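Local structure of chloromuconate cycloisomerase (Rhodococcus opacus, 4M0X) at residues 340-343 and 348-351; 121-126 and 310-315; 59-64 and 100-105; 249-254 and 272-277. The protein is an enolase-superfamily protein that joins an alpha+beta N-terminal domain to a barrel-like C-terminal domain holding a manganese ion. All blocks are in the same frame, centred on the assembly; numbering follows the deposited sequence.

Contact 1. Residues 340-343 and 348-351; sequences PLKY and LLIP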
loop_
_atom_site.group_PDB
_atom_site.type_symbol
_atom_site.label_atom_id
_atom_site.label_comp_id
_atom_site.label_asym_id
_atom_site.label_seq_id
_atom_site.Cartn_x
_atom_site.Cartn_y
_atom_site.Cartn_z
ATOM N N PRO A 340 -31.455 -18.762 -37.805
ATOM C CA PRO A 340 -30.860 -17.734 -36.954
ATOM C C PRO A 340 -31.340 -17.857 -35.509
ATOM O O PRO A 340 -32.156 -18.725 -35.211
ATOM C CB PRO A 340 -31.368 -16.440 -37.594
ATOM C CG PRO A 340 -32.669 -16.821 -38.229
ATOM C CD PRO A 340 -32.347 -18.168 -38.817
ATOM N N LEU A 341 -30.842 -17.019 -34.612
ATOM C CA LEU A 341 -31.239 -17.123 -33.219
ATOM C C LEU A 341 -32.718 -16.771 -33.077
ATOM O O LEU A 341 -33.230 -15.859 -33.751
ATOM C CB LEU A 341 -30.370 -16.215 -32.341
ATOM C CG LEU A 341 -28.838 -16.410 -32.295
ATOM C CD1 LEU A 341 -28.209 -15.354 -31.403
ATOM C CD2 LEU A 341 -28.418 -17.804 -31.847
ATOM N N LYS A 342 -33.424 -17.490 -32.210
ATOM C CA LYS A 342 -34.834 -17.202 -32.048
ATOM C C LYS A 342 -35.046 -16.299 -30.832
ATOM O O LYS A 342 -34.489 -16.541 -29.768
ATOM C CB LYS A 342 -35.629 -18.519 -32.018
ATOM C CG LYS A 342 -37.152 -18.447 -31.839
ATOM C CD LYS A 342 -37.953 -17.772 -32.954
ATOM C CE LYS A 342 -39.451 -17.891 -32.640
ATOM N NZ LYS A 342 -40.250 -16.666 -32.946
ATOM N N TYR A 343 -35.794 -15.215 -31.003
ATOM C CA TYR A 343 -36.167 -14.362 -29.873
ATOM C C TYR A 343 -37.622 -14.590 -29.569
ATOM O O TYR A 343 -38.353 -15.154 -30.396
ATOM C CB TYR A 343 -35.882 -12.872 -30.137
ATOM C CG TYR A 343 -34.413 -12.592 -30.424
ATOM C CD1 TYR A 343 -33.891 -12.773 -31.706
ATOM C CD2 TYR A 343 -33.542 -12.201 -29.410
ATOM C CE1 TYR A 343 -32.562 -12.557 -31.969
ATOM C CE2 TYR A 343 -32.212 -11.963 -29.667
ATOM C CZ TYR A 343 -31.733 -12.146 -30.949
ATOM O OH TYR A 343 -30.410 -11.942 -31.236
ATOM N N LEU A 348 -33.743 -14.281 -25.705
ATOM C CA LEU A 348 -33.079 -15.231 -26.580
ATOM C C LEU A 348 -33.345 -16.637 -26.067
ATOM O O LEU A 348 -33.269 -16.868 -24.855
ATOM C CB LEU A 348 -31.580 -14.950 -26.627
ATOM C CG LEU A 348 -30.692 -15.942 -27.378
ATOM C CD1 LEU A 348 -31.040 -16.023 -28.859
ATOM C CD2 LEU A 348 -29.236 -15.545 -27.170
ATOM N N LEU A 349 -33.698 -17.559 -26.971
ATOM C CA LEU A 349 -33.759 -18.969 -26.632
ATOM C C LEU A 349 -32.400 -19.586 -26.981
ATOM O O LEU A 349 -31.910 -19.393 -28.085
ATOM C CB LEU A 349 -34.836 -19.663 -27.437
ATOM C CG LEU A 349 -36.280 -19.223 -27.628
ATOM C CD1 LEU A 349 -36.897 -20.284 -28.523
ATOM C CD2 LEU A 349 -37.082 -19.108 -26.331
ATOM N N ILE A 350 -31.784 -20.323 -26.073
ATOM C CA ILE A 350 -30.429 -20.835 -26.360
ATOM C C ILE A 350 -30.399 -22.035 -27.335
ATOM O O ILE A 350 -31.063 -23.070 -27.109
ATOM C CB ILE A 350 -29.644 -21.164 -25.063
ATOM C CG1 ILE A 350 -29.434 -19.886 -24.223
ATOM C CG2 ILE A 350 -28.313 -21.837 -25.392
ATOM C CD1 ILE A 350 -29.265 -20.119 -22.742
ATOM N N PRO A 351 -29.628 -21.917 -28.423
ATOM C CA PRO A 351 -29.566 -23.080 -29.307
ATOM C C PRO A 351 -29.142 -24.354 -28.559
ATOM O O PRO A 351 -28.285 -24.308 -27.654
ATOM C CB PRO A 351 -28.525 -22.664 -30.364
ATOM C CG PRO A 351 -28.675 -21.179 -30.411
ATOM C CD PRO A 351 -28.847 -20.793 -28.954
HETATM O O HOH W 1 -32.143 -19.582 -30.900
#
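L341 lies in the crease between residues 340-343 and 348-351 and divides its atoms between two partners. Its CB rests 3.6 Å from L348 CD1, and CG and CD1 stay close to that same methyl. CD2 turns instead to the proline ring, where it meets P351 CG at 3.7 Å. A chi1 of -59° places CG opposite the carbonyl carbon, and the fork at CG then parts the two methyls between these neighbours. L348 answers with CG anti to the backbone N (chi1 173°), a turn that carries its CD1 back across the crease to K342 O as well. The same methyl sits above one face of the Y343 ring, displaced toward the rim, 4.3 Å from Y343 CE2. On the more exposed flank the aliphatic part of K342 runs beside L349, pointing the same way, with K342 CG 3.8 Å from L349 CD1, before the amine leads off. Y343 and L348 are bridged through their backbones, a single beta bridge, and next to it L349 N donates to K342 O at 3.1 Å, almost straight at 175°. Beyond this bond a water replaces direct pairing, accepting from K342 N and donating to L349 O. Four intervening residues close the hairpin-like return. Strand 347-349, outermost within the chain in the sheet of the barrel domain, runs antiparallel to 134-141, where L348 is bonded to I135; L341 and L348 pack on A308 and A311 of helix 304-316, and Y343 OH binds L326 O and G330 N in the loop alongside.

Contact 2. Residues 121-126 and 310-315; sequences IPVSDL and SAQLYG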
loop_
_atom_site.group_PDB
_atom_site.type_symbol
_atom_site.label_atom_id
_atom_site.label_comp_id
_atom_site.label_asym_id
_atom_site.label_seq_id
_atom_site.Cartn_x
_atom_site.Cartn_y
_atom_site.Cartn_z
ATOM N N ILE A 121 -23.707 -33.445 -29.936
ATOM C CA ILE A 121 -24.244 -32.668 -28.794
ATOM C C ILE A 121 -23.948 -31.170 -28.848
ATOM O O ILE A 121 -23.024 -30.752 -29.524
ATOM C CB ILE A 121 -23.710 -33.158 -27.429
ATOM C CG1 ILE A 121 -22.188 -33.348 -27.503
ATOM C CG2 ILE A 121 -24.525 -34.357 -26.956
ATOM C CD1 ILE A 121 -21.575 -33.995 -26.288
ATOM N N PRO A 122 -24.723 -30.362 -28.105
ATOM C CA PRO A 122 -24.429 -28.931 -28.027
ATOM C C PRO A 122 -23.132 -28.636 -27.256
ATOM O O PRO A 122 -22.846 -29.297 -26.257
ATOM C CB PRO A 122 -25.658 -28.350 -27.306
ATOM C CG PRO A 122 -26.237 -29.483 -26.560
ATOM C CD PRO A 122 -25.949 -30.719 -27.372
ATOM N N VAL A 123 -22.341 -27.667 -27.711
ATOM C CA VAL A 123 -21.077 -27.387 -27.039
ATOM C C VAL A 123 -21.333 -27.195 -25.544
ATOM O O VAL A 123 -20.608 -27.755 -24.723
ATOM C CB VAL A 123 -20.337 -26.165 -27.626
ATOM C CG1 VAL A 123 -19.083 -25.881 -26.811
ATOM C CG2 VAL A 123 -19.979 -26.396 -29.096
ATOM N N SER A 124 -22.391 -26.447 -25.203
ATOM C CA SER A 124 -22.835 -26.286 -23.811
ATOM C C SER A 124 -22.766 -27.534 -22.931
ATOM O O SER A 124 -22.535 -27.407 -21.744
ATOM C CB SER A 124 -24.226 -25.663 -23.735
ATOM O OG SER A 124 -25.178 -26.423 -24.458
ATOM N N ASP A 125 -22.960 -28.724 -23.499
ATOM C CA ASP A 125 -22.643 -29.986 -22.790
ATOM C C ASP A 125 -21.168 -30.116 -22.474
ATOM O O ASP A 125 -20.800 -30.304 -21.324
ATOM C CB ASP A 125 -23.037 -31.226 -23.572
ATOM C CG ASP A 125 -24.513 -31.464 -23.577
ATOM O OD1 ASP A 125 -25.280 -30.558 -23.173
ATOM O OD2 ASP A 125 -24.900 -32.575 -24.006
ATOM N N LEU A 126 -20.322 -30.014 -23.485
ATOM C CA LEU A 126 -18.894 -30.156 -23.269
ATOM C C LEU A 126 -18.469 -29.265 -22.118
ATOM O O LEU A 126 -17.540 -29.611 -21.384
ATOM C CB LEU A 126 -18.101 -29.858 -24.544
ATOM C CG LEU A 126 -18.647 -30.614 -25.774
ATOM C CD1 LEU A 126 -17.757 -30.450 -26.991
ATOM C CD2 LEU A 126 -18.877 -32.097 -25.523
ATOM N N SER A 310 -21.777 -18.175 -28.397
ATOM C CA SER A 310 -21.920 -17.252 -27.275
ATOM C C SER A 310 -23.133 -17.534 -26.409
ATOM O O SER A 310 -23.003 -17.592 -25.200
ATOM C CB SER A 310 -22.016 -15.813 -27.760
ATOM O OG SER A 310 -20.804 -15.448 -28.366
ATOM N N ALA A 311 -24.306 -17.680 -27.020
ATOM C CA ALA A 311 -25.529 -17.937 -26.260
ATOM C C ALA A 311 -25.363 -19.179 -25.380
ATOM O O ALA A 311 -25.780 -19.203 -24.214
ATOM C CB ALA A 311 -26.728 -18.079 -27.188
ATOM N N GLN A 312 -24.724 -20.201 -25.931
ATOM C CA GLN A 312 -24.471 -21.409 -25.164
ATOM C C GLN A 312 -23.509 -21.121 -24.005
ATOM O O GLN A 312 -23.791 -21.476 -22.860
ATOM C CB GLN A 312 -23.985 -22.545 -26.061
ATOM C CG GLN A 312 -25.127 -23.302 -26.705
ATOM C CD GLN A 312 -24.666 -24.402 -27.633
ATOM O OE1 GLN A 312 -23.693 -25.110 -27.351
ATOM N NE2 GLN A 312 -25.363 -24.556 -28.748
ATOM N N LEU A 313 -22.390 -20.467 -24.301
ATOM C CA LEU A 313 -21.467 -20.020 -23.256
ATOM C C LEU A 313 -22.233 -19.380 -22.098
ATOM O O LEU A 313 -22.178 -19.856 -20.947
ATOM C CB LEU A 313 -20.457 -19.020 -23.822
ATOM C CG LEU A 313 -19.563 -18.343 -22.786
ATOM C CD1 LEU A 313 -18.677 -19.375 -22.092
ATOM C CD2 LEU A 313 -18.707 -17.280 -23.443
ATOM N N TYR A 314 -22.971 -18.312 -22.430
ATOM C CA TYR A 314 -23.698 -17.513 -21.452
ATOM C C TYR A 314 -24.689 -18.372 -20.677
ATOM O O TYR A 314 -24.883 -18.168 -19.491
ATOM C CB TYR A 314 -24.391 -16.332 -22.120
ATOM C CG TYR A 314 -23.502 -15.422 -22.965
ATOM C CD1 TYR A 314 -22.112 -15.538 -22.934
ATOM C CD2 TYR A 314 -24.056 -14.402 -23.764
ATOM C CE1 TYR A 314 -21.301 -14.704 -23.690
ATOM C CE2 TYR A 314 -23.238 -13.559 -24.525
ATOM C CZ TYR A 314 -21.860 -13.724 -24.485
ATOM O OH TYR A 314 -21.003 -12.916 -25.217
ATOM N N GLY A 315 -25.300 -19.344 -21.336
ATOM C CA GLY A 315 -26.133 -20.310 -20.637
ATOM C C GLY A 315 -25.379 -21.284 -19.713
ATOM O O GLY A 315 -25.983 -21.839 -18.774
#
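P122 is the first residue of 121-126 to meet Q312, its CB lying 3.8 Å from Q312 OE1. The next residue, V123, brings its backbone N to 2.9 Å from Q312 OE1, but the N-H points poorly and no hydrogen bond results; its CB also lies near this oxygen. A backbone hydrogen bond also links V123 to G355. S124 makes the real bond: its N-H reaches Q312 OE1 at 2.8 Å and is nearly straight at 175°, with the nitrogen tilted 22° out of the carbonyl plane. Its side chain packs along the glutamine stem as well, S124 CB standing 3.9 Å from Q312 CB and OG beside CG and CD. Q312 spans the distance because its chain is extended beyond CG (chi2 178°), so the amide projects from helix 304-316 as a straight arm. D125 faces away from the helix, yet its N closes the turn by donating to P122 O at 2.8 Å, the beginning of the short, weakly bonded helix 123-126. Its carboxylate makes a long, weak ion pair with R115 of the second subunit, and L126 packs on L126 of that subunit. The contact thus joins a short helical turn in the N-terminal family region to helix 304-316 of the barrel domain. An uncharged amide does the joining. With an N-H at its oxygen and a weak bond from NE2 to G355 O, the buried amide is consistent with a single orientation, and the N-H groups starting this short turn may polarise its carbonyl slightly.

Contact 3. Residues 59-64 and 100-105; sequences GGESVE and NSVAKA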
loop_
_atom_site.group_PDB
_atom_site.type_symbol
_atom_site.label_atom_id
_atom_site.label_comp_id
_atom_site.label_asym_id
_atom_site.label_seq_id
_atom_site.Cartn_x
_atom_site.Cartn_y
_atom_site.Cartn_z
ATOM N N GLY A 59 -10.494 -2.856 -31.756
ATOM C CA GLY A 59 -9.516 -3.865 -31.327
ATOM C C GLY A 59 -8.331 -4.072 -32.266
ATOM O O GLY A 59 -7.456 -4.899 -31.982
ATOM N N GLY A 60 -8.287 -3.329 -33.377
ATOM C CA GLY A 60 -7.149 -3.397 -34.306
ATOM C C GLY A 60 -7.202 -4.542 -35.322
ATOM O O GLY A 60 -6.242 -4.774 -36.092
ATOM N N GLU A 61 -8.318 -5.265 -35.318
ATOM C CA GLU A 61 -8.517 -6.351 -36.256
ATOM C C GLU A 61 -9.546 -5.866 -37.262
ATOM O O GLU A 61 -10.383 -5.022 -36.916
ATOM C CB GLU A 61 -8.965 -7.629 -35.526
ATOM C CG GLU A 61 -7.965 -8.094 -34.465
ATOM C CD GLU A 61 -8.040 -9.583 -34.109
ATOM O OE1 GLU A 61 -7.813 -10.438 -35.009
ATOM O OE2 GLU A 61 -8.280 -9.906 -32.916
ATOM N N SER A 62 -9.435 -6.353 -38.505
ATOM C CA SER A 62 -10.415 -6.099 -39.578
ATOM C C SER A 62 -10.751 -7.380 -40.334
ATOM O O SER A 62 -9.918 -8.285 -40.419
ATOM C CB SER A 62 -9.867 -5.088 -40.571
ATOM O OG SER A 62 -8.888 -5.667 -41.424
ATOM N N VAL A 63 -11.938 -7.466 -40.925
ATOM C CA VAL A 63 -12.251 -8.682 -41.686
ATOM C C VAL A 63 -11.188 -9.003 -42.757
ATOM O O VAL A 63 -10.893 -10.167 -42.994
ATOM C CB VAL A 63 -13.660 -8.681 -42.317
ATOM C CG1 VAL A 63 -14.732 -8.647 -41.241
ATOM C CG2 VAL A 63 -13.827 -7.543 -43.307
ATOM N N GLU A 64 -10.601 -7.971 -43.362
ATOM C CA GLU A 64 -9.646 -8.155 -44.442
ATOM C C GLU A 64 -8.368 -8.757 -43.900
ATOM O O GLU A 64 -7.847 -9.691 -44.479
ATOM C CB GLU A 64 -9.359 -6.836 -45.177
ATOM C CG GLU A 64 -10.516 -6.288 -46.010
ATOM C CD GLU A 64 -11.545 -5.551 -45.174
ATOM O OE1 GLU A 64 -11.383 -5.499 -43.924
ATOM O OE2 GLU A 64 -12.520 -5.018 -45.754
ATOM N N ASN A 100 -4.294 -10.849 -32.256
ATOM C CA ASN A 100 -5.211 -11.361 -33.270
ATOM C C ASN A 100 -6.183 -12.361 -32.677
ATOM O O ASN A 100 -6.268 -13.507 -33.123
ATOM C CB ASN A 100 -4.457 -11.939 -34.477
ATOM C CG ASN A 100 -3.732 -10.859 -35.285
ATOM O OD1 ASN A 100 -4.237 -10.356 -36.287
ATOM N ND2 ASN A 100 -2.558 -10.492 -34.841
ATOM N N SER A 101 -6.913 -11.906 -31.661
ATOM C CA SER A 101 -7.838 -12.758 -30.926
ATOM C C SER A 101 -9.136 -13.050 -31.689
ATOM O O SER A 101 -9.766 -14.086 -31.511
ATOM C CB SER A 101 -8.151 -12.133 -29.576
ATOM O OG SER A 101 -6.995 -12.107 -28.752
ATOM N N VAL A 102 -9.539 -12.148 -32.560
ATOM C CA VAL A 102 -10.783 -12.372 -33.271
ATOM C C VAL A 102 -10.532 -13.458 -34.287
ATOM O O VAL A 102 -11.352 -14.356 -34.465
ATOM C CB VAL A 102 -11.294 -11.063 -33.896
ATOM C CG1 VAL A 102 -12.605 -11.276 -34.631
ATOM C CG2 VAL A 102 -11.466 -10.012 -32.796
ATOM N N ALA A 103 -9.363 -13.385 -34.919
ATOM C CA ALA A 103 -8.857 -14.453 -35.799
ATOM C C ALA A 103 -8.781 -15.780 -35.068
ATOM O O ALA A 103 -9.315 -16.773 -35.553
ATOM C CB ALA A 103 -7.505 -14.091 -36.354
ATOM N N LYS A 104 -8.149 -15.797 -33.894
ATOM C CA LYS A 104 -8.011 -17.053 -33.135
ATOM C C LYS A 104 -9.376 -17.564 -32.715
ATOM O O LYS A 104 -9.656 -18.760 -32.854
ATOM C CB LYS A 104 -7.086 -16.900 -31.932
ATOM C CG LYS A 104 -5.651 -16.536 -32.286
ATOM C CD LYS A 104 -4.898 -15.976 -31.076
ATOM C CE LYS A 104 -3.422 -15.807 -31.396
ATOM N NZ LYS A 104 -2.635 -15.833 -30.136
ATOM N N ALA A 105 -10.241 -16.661 -32.254
ATOM C CA ALA A 105 -11.606 -17.023 -31.825
ATOM C C ALA A 105 -12.400 -17.765 -32.888
ATOM O O ALA A 105 -13.091 -18.721 -32.565
ATOM C CB ALA A 105 -12.382 -15.806 -31.345
#
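E61 sends its carboxylate straight at the first turn of the helix beginning at S101, and two hydrogen bonds carry the contact. V102 N donates to E61 OE2 at 2.6 Å with an angle of 173°, arriving on the syn side of that oxygen and 29° out of the carboxylate plane. A103 N reaches the other oxygen, E61 OE1, at 3.3 Å, a weak bond. S101 N also lies close to OE2, but its N-H is badly aimed and makes no bond. The glutamate gets there with CG anti to the carbonyl carbon (chi1 -58°) and a chain extended beyond CG. Here a side chain from a separate loop of the N-terminal domain serves the start of helix 101-118: N100 occupies the N-cap position, yet its own side chain makes no capping bond. The negative carboxylate is probably stabilised by the helix dipole, which suits a charge buried among backbone N-H groups. Van der Waals contacts surround these bonds. V102 CG2 packs 3.7 Å from E61 CD, N100 CB lies 3.7 Å from E61 OE1, and A103 CB is 3.9 Å from that same oxygen. The carboxylate is thereby bordered by N100, V102 and A103, and the E61 side chain also touches I66 of helix 63-74. Polar contacts with another chain lie alongside: N100 ND2, which also binds F98 O, donates to G60 O of the third subunit, and G60 O in turn accepts from N100 ND2 of that subunit. S62, at the N-cap of helix 63-74, caps T65 N.

Contact 4. Residues 249-254 and 272-277; sequences SVTTVQ and IPKSGG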
loop_
_atom_site.group_PDB
_atom_site.type_symbol
_atom_site.label_atom_id
_atom_site.label_comp_id
_atom_site.label_asym_id
_atom_site.label_seq_id
_atom_site.Cartn_x
_atom_site.Cartn_y
_atom_site.Cartn_z
ATOM N N SER A 249 -11.208 -3.230 -21.462
ATOM C CA SER A 249 -10.174 -3.430 -20.457
ATOM C C SER A 249 -9.980 -4.888 -20.092
ATOM O O SER A 249 -8.911 -5.231 -19.580
ATOM C CB SER A 249 -10.477 -2.626 -19.191
ATOM O OG SER A 249 -10.182 -1.239 -19.347
ATOM N N VAL A 250 -11.010 -5.727 -20.309
ATOM C CA VAL A 250 -10.896 -7.186 -20.125
ATOM C C VAL A 250 -10.920 -7.932 -21.417
ATOM O O VAL A 250 -11.982 -8.252 -21.959
ATOM C CB VAL A 250 -12.050 -7.857 -19.372
ATOM C CG1 VAL A 250 -11.580 -8.439 -18.043
ATOM C CG2 VAL A 250 -13.280 -6.979 -19.284
ATOM N N THR A 251 -9.760 -8.265 -21.917
ATOM C CA THR A 251 -9.769 -9.104 -23.084
ATOM C C THR A 251 -8.949 -10.312 -22.806
ATOM O O THR A 251 -8.944 -11.220 -23.595
ATOM C CB THR A 251 -9.176 -8.414 -24.293
ATOM O OG1 THR A 251 -7.778 -8.226 -24.050
ATOM C CG2 THR A 251 -9.866 -7.073 -24.542
ATOM N N THR A 252 -8.231 -10.322 -21.699
ATOM C CA THR A 252 -7.441 -11.489 -21.379
ATOM C C THR A 252 -7.618 -11.784 -19.916
ATOM O O THR A 252 -7.946 -10.910 -19.117
ATOM C CB THR A 252 -5.913 -11.342 -21.703
ATOM O OG1 THR A 252 -5.249 -10.534 -20.703
ATOM C CG2 THR A 252 -5.676 -10.769 -23.092
ATOM N N VAL A 253 -7.387 -13.042 -19.616
ATOM C CA VAL A 253 -7.355 -13.619 -18.301
ATOM C C VAL A 253 -6.335 -12.901 -17.376
ATOM O O VAL A 253 -6.552 -12.780 -16.175
ATOM C CB VAL A 253 -7.119 -15.170 -18.478
ATOM C CG1 VAL A 253 -5.646 -15.538 -18.599
ATOM C CG2 VAL A 253 -7.805 -15.980 -17.406
ATOM N N GLN A 254 -5.239 -12.395 -17.934
ATOM C CA GLN A 254 -4.262 -11.656 -17.126
ATOM C C GLN A 254 -4.830 -10.281 -16.740
ATOM O O GLN A 254 -4.600 -9.790 -15.630
ATOM C CB GLN A 254 -2.907 -11.508 -17.861
ATOM C CG GLN A 254 -2.097 -12.794 -17.978
ATOM C CD GLN A 254 -2.402 -13.668 -19.216
ATOM O OE1 GLN A 254 -2.736 -13.177 -20.306
ATOM N NE2 GLN A 254 -2.253 -14.970 -19.052
ATOM N N ILE A 272 -16.757 -13.679 -26.650
ATOM C CA ILE A 272 -15.795 -14.628 -27.191
ATOM C C ILE A 272 -14.688 -14.029 -28.090
ATOM O O ILE A 272 -13.507 -14.194 -27.783
ATOM C CB ILE A 272 -16.480 -15.838 -27.849
ATOM C CG1 ILE A 272 -17.159 -16.670 -26.780
ATOM C CG2 ILE A 272 -15.464 -16.726 -28.560
ATOM C CD1 ILE A 272 -17.834 -17.908 -27.311
ATOM N N PRO A 273 -15.057 -13.316 -29.178
ATOM C CA PRO A 273 -14.060 -12.810 -30.134
ATOM C C PRO A 273 -12.893 -12.095 -29.452
ATOM O O PRO A 273 -11.732 -12.403 -29.676
ATOM C CB PRO A 273 -14.855 -11.791 -30.956
ATOM C CG PRO A 273 -16.264 -12.205 -30.823
ATOM C CD PRO A 273 -16.373 -12.697 -29.415
ATOM N N LYS A 274 -13.230 -11.145 -28.607
ATOM C CA LYS A 274 -12.260 -10.314 -27.937
ATOM C C LYS A 274 -11.295 -11.068 -26.980
ATOM O O LYS A 274 -10.218 -10.551 -26.668
ATOM C CB LYS A 274 -13.015 -9.140 -27.303
ATOM C CG LYS A 274 -12.731 -8.796 -25.871
ATOM C CD LYS A 274 -13.959 -8.957 -24.995
ATOM C CE LYS A 274 -13.872 -7.922 -23.881
ATOM N NZ LYS A 274 -14.797 -8.099 -22.738
ATOM N N SER A 275 -11.670 -12.281 -26.559
ATOM C CA SER A 275 -10.870 -13.100 -25.625
ATOM C C SER A 275 -10.120 -14.148 -26.377
ATOM O O SER A 275 -9.397 -14.944 -25.769
ATOM C CB SER A 275 -11.736 -13.875 -24.634
ATOM O OG SER A 275 -12.795 -13.095 -24.137
ATOM N N GLY A 276 -10.336 -14.184 -27.689
ATOM C CA GLY A 276 -9.749 -15.214 -28.548
ATOM C C GLY A 276 -10.313 -16.614 -28.373
ATOM O O GLY A 276 -9.594 -17.599 -28.569
ATOM N N GLY A 277 -11.588 -16.703 -27.982
ATOM C CA GLY A 277 -12.315 -17.970 -27.994
ATOM C C GLY A 277 -13.127 -18.390 -26.787
ATOM O O GLY A 277 -13.201 -17.712 -25.765
#
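K274 leaves its backbone with chi1 at 132°, and T251 has chi1 at 67°, which sets CG2 opposite its carbonyl carbon. Between them these rotations lay K274 CG against T251 CG2 at 3.6 Å, the two side chains crossing at about a right angle. T251 CB also rests 3.4 Å from K274 O. Farther out, the lysine bends toward V250; its end is modelled so close to V250 O that details there are doubtful. Backbone meets backbone one residue on, where S275 CA directs its hydrogen at T251 O, 3.4 Å away and at 166°, a CA-H...O contact. The second segment is shaped by its short helix 272-275, which ends in a Schellman motif at G276: G276 N donates to P273 O at 3.0 Å and G277 N to I272 O at 3.2 Å. S275 N reaches I272 O too, from the opposite face of its plane. Both segments follow barrel strands, 244-246 and 267-270, and the loops meet beside the metal site, where D247 is a manganese ligand. No conventional hydrogen bond joins the two segments; they meet through the T251 methyl against the aliphatic part of K274 and the CA-H...O contact, a mainly van der Waals joint. The K274 amine, as modelled, lies on the side of the metal site, with a long, weak ion pair from NZ to D247 OD1.

Along the chain contact 3 closes first; contact 2 then opens and encloses contact 4, and contact 1 follows near the C-terminus. Contacts 1 and 2 have centres 12 Å apart; contact 1 packs on helix 304-316, which carries one segment of contact 2, with I350 on Q312. Contact 2 also meets contact 4, centres 18 Å apart, through L313 on I272. Contacts 3 and 4, again 12 Å apart, touch where S101 and A105 of helix 101-118 pack on 273-277, so the N-terminal domain lies against the barrel loops near the manganese ion. Contacts 1 and 3 are the most distant, about 25 Å between centres. Among these contacts, the two domains meet within contact 2 and where contacts 3 and 4 touch.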